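Local atomic coordinates of lactate utilization protein C (Deinococcus radiodurans, PDB entry 2G40), a protein that is of unproven function but may take part in L-lactate utilization, working as a homodimer of the LutC/YkgG family. Residues Thr130-Ala135 with Gly140-Asp145; Gly151-Ser156 with Pro191-Ser196. One frame throughout, in Å; residues are numbered along the deposited sequence.

In the fold
Contacts 1 and 2 meet on the small mixed sheet of the LUD domain, whose strands 141-144 and 192-196 are antiparallel neighbours; their centres lie about 9 Å apart. Contact 1 pairs the two strands of a beta hairpin, and contact 2 sets the loop 151-156 against the strand that is outermost within the chain. Ile142 N donates to Leu195 O at 2.7 Å, and a hydrogen bond is probable between Thr141 OG1 and Ser196 OG at 2.6 Å. Ile143 CD1 packs on Trp194 CE2 at 3.5 Å. Leu192 and Trp194 pair with a strand of the second subunit, continuing the sheet, and Trp194 stacks on its Trp194; of contact 1, only Thr141 reaches that subunit.

Contact 1 (Thr130-Ala135 with Gly140-Asp145); sequences TGCAVA and GTIILD
Val134 and Ile143 form an antiparallel hydrogen-bonded pair in a beta hairpin, with Ile143 N donating to Val134 O at 2.8 Å. The carbonyl of Ile143 answers two donors: Ala133 N at 2.8 Å and, weakly, Val134 N at 3.4 Å. Two successive residues opposite one make a classic beta bulge. At the neighbouring non-hydrogen-bonded pair the backbones close in until Ala135 CA lies 3.1 Å from Thr141 O, a CA-H...O contact. Gly140 and Thr141, both opposite the last residue of strand 134-136, form a G1 bulge.

The tight packing is on two faces. On one, Val134 and Ile143 lie side by side pointing the same way, CG1 to CD1 3.6 Å; with chi1 68° Val134 CG1 sits between backbone N and carbonyl carbon, against the end of the isoleucine. Val182 of helix 175-187 touches both. On the face of Ile142, its CG2 methyl, anti to the backbone N, meets Cys132 CB at 3.6 Å, while Leu144 CD2 closes on the same CB at 3.8 Å. From strand 161-167, Val166 packs on Cys132 and Cys164 on Ile142.

The more solvent-accessible side is at the bulge, where Ala133 is partly exposed though firmly bonded. Its methyl rests 3.6 Å from Asp145 CG, almost equally far from the two carboxylate oxygens, and offers that group no polar partner. Asp145 OD2 instead forms a salt bridge with Arg147 and a hydrogen bond with Ser185. Gln170 NE2 takes up Cys132 O.

The chemistry is thus divided: backbone bonds set the register, hydrocarbon branches fill both faces of the hairpin, and the buried carboxylate just past the end of strand 141-144 is tied down by neighbours, which would probably favour its ionised form.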
loop_
_atom_site.group_PDB
_atom_site.type_symbol
_atom_site.label_atom_id
_atom_site.label_comp_id
_atom_site.label_asym_id
_atom_site.label_seq_id
_atom_site.Cartn_x
_atom_site.Cartn_y
_atom_site.Cartn_z
ATOM N N THR A 130 10.966 0.125 -10.236
ATOM C CA THR A 130 11.161 0.769 -8.941
ATOM C C THR A 130 12.261 0.118 -8.141
ATOM O O THR A 130 12.627 -1.036 -8.366
ATOM C CB THR A 130 9.894 0.739 -8.011
ATOM O OG1 THR A 130 9.749 -0.568 -7.421
ATOM C CG2 THR A 130 8.636 1.110 -8.753
ATOM N N GLY A 131 12.750 0.886 -7.179
ATOM C CA GLY A 131 13.499 0.344 -6.056
ATOM C C GLY A 131 12.514 -0.089 -4.985
ATOM O O GLY A 131 11.331 -0.330 -5.246
ATOM N N CYS A 132 13.004 -0.199 -3.768
ATOM C CA CYS A 132 12.136 -0.468 -2.625
ATOM C C CYS A 132 12.774 0.086 -1.381
ATOM O O CYS A 132 13.894 0.628 -1.443
ATOM C CB CYS A 132 11.919 -1.946 -2.448
ATOM S SG CYS A 132 13.406 -2.902 -2.094
ATOM N N ALA A 133 12.068 -0.038 -0.264
ATOM C CA ALA A 133 12.592 0.399 1.020
ATOM C C ALA A 133 13.372 -0.711 1.712
ATOM O O ALA A 133 14.482 -0.484 2.237
ATOM C CB ALA A 133 11.483 0.899 1.915
ATOM N N VAL A 134 12.774 -1.899 1.714
ATOM C CA VAL A 134 13.337 -3.083 2.372
ATOM C C VAL A 134 12.603 -4.310 1.862
ATOM O O VAL A 134 11.483 -4.211 1.345
ATOM C CB VAL A 134 13.241 -2.981 3.922
ATOM C CG1 VAL A 134 11.788 -3.054 4.386
ATOM C CG2 VAL A 134 14.132 -4.041 4.599
ATOM N N ALA A 135 13.249 -5.469 1.962
ATOM C CA ALA A 135 12.590 -6.718 1.639
ATOM C C ALA A 135 12.823 -7.672 2.783
ATOM O O ALA A 135 13.832 -7.593 3.466
ATOM C CB ALA A 135 13.134 -7.329 0.360
ATOM N N GLY A 140 8.902 -13.214 1.865
ATOM C CA GLY A 140 9.027 -12.782 0.477
ATOM C C GLY A 140 8.325 -11.462 0.276
ATOM O O GLY A 140 7.569 -11.274 -0.696
ATOM N N THR A 141 8.526 -10.554 1.223
ATOM C CA THR A 141 7.860 -9.243 1.199
ATOM C C THR A 141 8.758 -8.165 0.683
ATOM O O THR A 141 9.919 -8.082 1.071
ATOM C CB THR A 141 7.437 -8.810 2.617
ATOM O OG1 THR A 141 6.507 -9.755 3.136
ATOM C CG2 THR A 141 6.792 -7.402 2.620
ATOM N N ILE A 142 8.202 -7.310 -0.163
ATOM C CA ILE A 142 8.895 -6.138 -0.561
ATOM C C ILE A 142 8.056 -4.978 -0.044
ATOM O O ILE A 142 6.840 -4.895 -0.279
ATOM C CB ILE A 142 9.094 -6.069 -2.069
ATOM C CG1 ILE A 142 10.042 -7.181 -2.537
ATOM C CG2 ILE A 142 9.646 -4.716 -2.436
ATOM C CD1 ILE A 142 10.017 -7.425 -4.027
ATOM N N ILE A 143 8.714 -4.095 0.688
ATOM C CA ILE A 143 8.059 -2.889 1.171
ATOM C C ILE A 143 8.535 -1.681 0.376
ATOM O O ILE A 143 9.742 -1.437 0.242
ATOM C CB ILE A 143 8.347 -2.625 2.641
ATOM C CG1 ILE A 143 7.899 -3.810 3.506
ATOM C CG2 ILE A 143 7.643 -1.295 3.084
ATOM C CD1 ILE A 143 8.351 -3.745 4.978
ATOM N N LEU A 144 7.565 -0.947 -0.138
ATOM C CA LEU A 144 7.782 0.335 -0.742
ATOM C C LEU A 144 7.368 1.418 0.218
ATOM O O LEU A 144 6.288 1.345 0.818
ATOM C CB LEU A 144 6.927 0.484 -1.988
ATOM C CG LEU A 144 6.975 -0.613 -3.053
ATOM C CD1 LEU A 144 6.259 -0.068 -4.290
ATOM C CD2 LEU A 144 8.384 -1.076 -3.401
ATOM N N ASP A 145 8.180 2.465 0.279
ATOM C CA ASP A 145 7.833 3.673 1.020
ATOM C C ASP A 145 7.705 4.904 0.118
ATOM O O ASP A 145 7.563 6.008 0.617
ATOM C CB ASP A 145 8.784 3.925 2.207
ATOM C CG ASP A 145 10.204 4.291 1.783
ATOM O OD1 ASP A 145 10.507 4.306 0.576
ATOM O OD2 ASP A 145 11.025 4.527 2.682
#

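Contact 2 (Gly151-Ser156 with Pro191-Ser196); sequences GRRALS and PLTWLS
Arg153 alone carries the loop 151-156 onto the strand 192-196, where it meets Thr193 and the preceding Pro191. Gly151 opens the loop and takes part through its carbonyl oxygen. Arg152 turns away from the strand, to a salt bridge of its NE with Asp113 and a hydrogen bond of its NH1 with Val212 O of the second subunit.

Arg153 points the other way. CG lies anti to the carbonyl carbon (chi1 -70°), and a bend at chi3 (-82°) swings NE and the guanidinium off the line of the chain. CD makes the closest approach, 4.1 Å from Pro191 CB and 4.0 Å from Thr193 OG1, both loose van der Waals distances; NE follows at 4.2 Å from Pro191 CB. The arginine chain runs obliquely across both partners, and Arg153 of the second subunit also packs on Thr193.

Next come Ala154 and Leu155, in a single turn marked by Leu155 N bonding to Arg152 O at 3.1 Å. Ser156 ends the segment, packing on Leu144 of the neighbouring strand 141-144.

What joins loop and strand directly is therefore van der Waals contact of the arginine CD with a proline carbon and a threonine hydroxyl, with no hydrogen bond or salt bridge between the segments. The polar link is indirect: His146 bonds Gly151 O through ND1 and Thr193 OG1 through NE2, bridging the two.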
loop_
_atom_site.group_PDB
_atom_site.type_symbol
_atom_site.label_atom_id
_atom_site.label_comp_id
_atom_site.label_asym_id
_atom_site.label_seq_id
_atom_site.Cartn_x
_atom_site.Cartn_y
_atom_site.Cartn_z
ATOM N N GLY A 151 8.332 6.198 -6.450
ATOM C CA GLY A 151 7.228 6.981 -6.962
ATOM C C GLY A 151 5.958 6.820 -6.178
ATOM O O GLY A 151 5.875 6.025 -5.237
ATOM N N ARG A 152 4.945 7.573 -6.583
ATOM C CA ARG A 152 3.658 7.544 -5.874
ATOM C C ARG A 152 2.988 6.189 -5.994
ATOM O O ARG A 152 3.349 5.378 -6.833
ATOM C CB ARG A 152 2.736 8.659 -6.364
ATOM C CG ARG A 152 2.314 8.523 -7.817
ATOM C CD ARG A 152 1.763 9.820 -8.359
ATOM N NE ARG A 152 1.679 9.795 -9.797
ATOM C CZ ARG A 152 0.570 9.561 -10.493
ATOM N NH1 ARG A 152 -0.622 9.463 -9.906
ATOM N NH2 ARG A 152 0.638 9.521 -11.804
ATOM N N ARG A 153 1.985 5.974 -5.156
ATOM C CA ARG A 153 1.349 4.669 -5.051
ATOM C C ARG A 153 0.770 4.186 -6.376
ATOM O O ARG A 153 0.843 3.010 -6.673
ATOM C CB ARG A 153 0.303 4.699 -3.952
ATOM C CG ARG A 153 0.937 4.805 -2.575
ATOM C CD ARG A 153 0.025 4.283 -1.512
ATOM N NE ARG A 153 -0.938 5.284 -1.128
ATOM C CZ ARG A 153 -2.236 5.069 -0.898
ATOM N NH1 ARG A 153 -2.799 3.869 -1.036
ATOM N NH2 ARG A 153 -2.980 6.100 -0.534
ATOM N N ALA A 154 0.244 5.102 -7.182
ATOM C CA ALA A 154 -0.399 4.711 -8.428
ATOM C C ALA A 154 0.553 3.999 -9.375
ATOM O O ALA A 154 0.114 3.169 -10.146
ATOM C CB ALA A 154 -1.001 5.918 -9.133
ATOM N N LEU A 155 1.837 4.351 -9.331
ATOM C CA LEU A 155 2.804 3.849 -10.306
ATOM C C LEU A 155 3.047 2.360 -10.175
ATOM O O LEU A 155 3.389 1.711 -11.152
ATOM C CB LEU A 155 4.140 4.563 -10.156
ATOM C CG LEU A 155 4.206 6.065 -10.366
ATOM C CD1 LEU A 155 5.667 6.478 -10.501
ATOM C CD2 LEU A 155 3.417 6.475 -11.571
ATOM N N SER A 156 2.899 1.825 -8.974
ATOM C CA SER A 156 3.091 0.392 -8.748
ATOM C C SER A 156 1.756 -0.330 -8.553
ATOM O O SER A 156 1.722 -1.528 -8.280
ATOM C CB SER A 156 4.041 0.161 -7.566
ATOM O OG SER A 156 3.717 0.989 -6.453
ATOM N N PRO A 191 3.632 6.771 3.153
ATOM C CA PRO A 191 2.854 5.555 2.999
ATOM C C PRO A 191 3.734 4.358 2.747
ATOM O O PRO A 191 4.805 4.485 2.134
ATOM C CB PRO A 191 2.019 5.838 1.757
ATOM C CG PRO A 191 2.854 6.828 0.983
ATOM C CD PRO A 191 3.493 7.677 1.991
ATOM N N LEU A 192 3.276 3.198 3.192
ATOM C CA LEU A 192 3.986 1.953 2.896
ATOM C C LEU A 192 3.081 1.022 2.156
ATOM O O LEU A 192 1.891 0.928 2.460
ATOM C CB LEU A 192 4.450 1.237 4.151
ATOM C CG LEU A 192 5.292 1.966 5.186
ATOM C CD1 LEU A 192 5.621 0.977 6.259
ATOM C CD2 LEU A 192 6.560 2.541 4.609
ATOM N N THR A 193 3.663 0.314 1.204
ATOM C CA THR A 193 2.959 -0.709 0.469
ATOM C C THR A 193 3.776 -1.981 0.652
ATOM O O THR A 193 4.940 -2.023 0.297
ATOM C CB THR A 193 2.838 -0.313 -1.009
ATOM O OG1 THR A 193 2.188 0.969 -1.111
ATOM C CG2 THR A 193 2.105 -1.351 -1.764
ATOM N N TRP A 194 3.171 -3.001 1.245
ATOM C CA TRP A 194 3.856 -4.263 1.471
ATOM C C TRP A 194 3.312 -5.273 0.486
ATOM O O TRP A 194 2.128 -5.609 0.530
ATOM C CB TRP A 194 3.545 -4.809 2.841
ATOM C CG TRP A 194 4.080 -4.058 4.005
ATOM C CD1 TRP A 194 4.084 -2.719 4.196
ATOM C CD2 TRP A 194 4.652 -4.637 5.175
ATOM N NE1 TRP A 194 4.648 -2.418 5.410
ATOM C CE2 TRP A 194 4.996 -3.579 6.039
ATOM C CE3 TRP A 194 4.891 -5.956 5.589
ATOM C CZ2 TRP A 194 5.589 -3.794 7.280
ATOM C CZ3 TRP A 194 5.477 -6.171 6.801
ATOM C CH2 TRP A 194 5.809 -5.094 7.654
ATOM N N LEU A 195 4.191 -5.774 -0.368
ATOM C CA LEU A 195 3.852 -6.736 -1.400
ATOM C C LEU A 195 4.488 -8.040 -0.955
ATOM O O LEU A 195 5.679 -8.067 -0.737
ATOM C CB LEU A 195 4.459 -6.282 -2.723
ATOM C CG LEU A 195 4.261 -4.792 -3.019
ATOM C CD1 LEU A 195 5.209 -4.321 -4.079
ATOM C CD2 LEU A 195 2.827 -4.550 -3.418
ATOM N N SER A 196 3.702 -9.103 -0.796
ATOM C CA SER A 196 4.196 -10.321 -0.139
ATOM C C SER A 196 3.781 -11.588 -0.845
ATOM O O SER A 196 2.631 -11.723 -1.275
ATOM C CB SER A 196 3.701 -10.423 1.310
ATOM O OG SER A 196 4.119 -9.323 2.096
#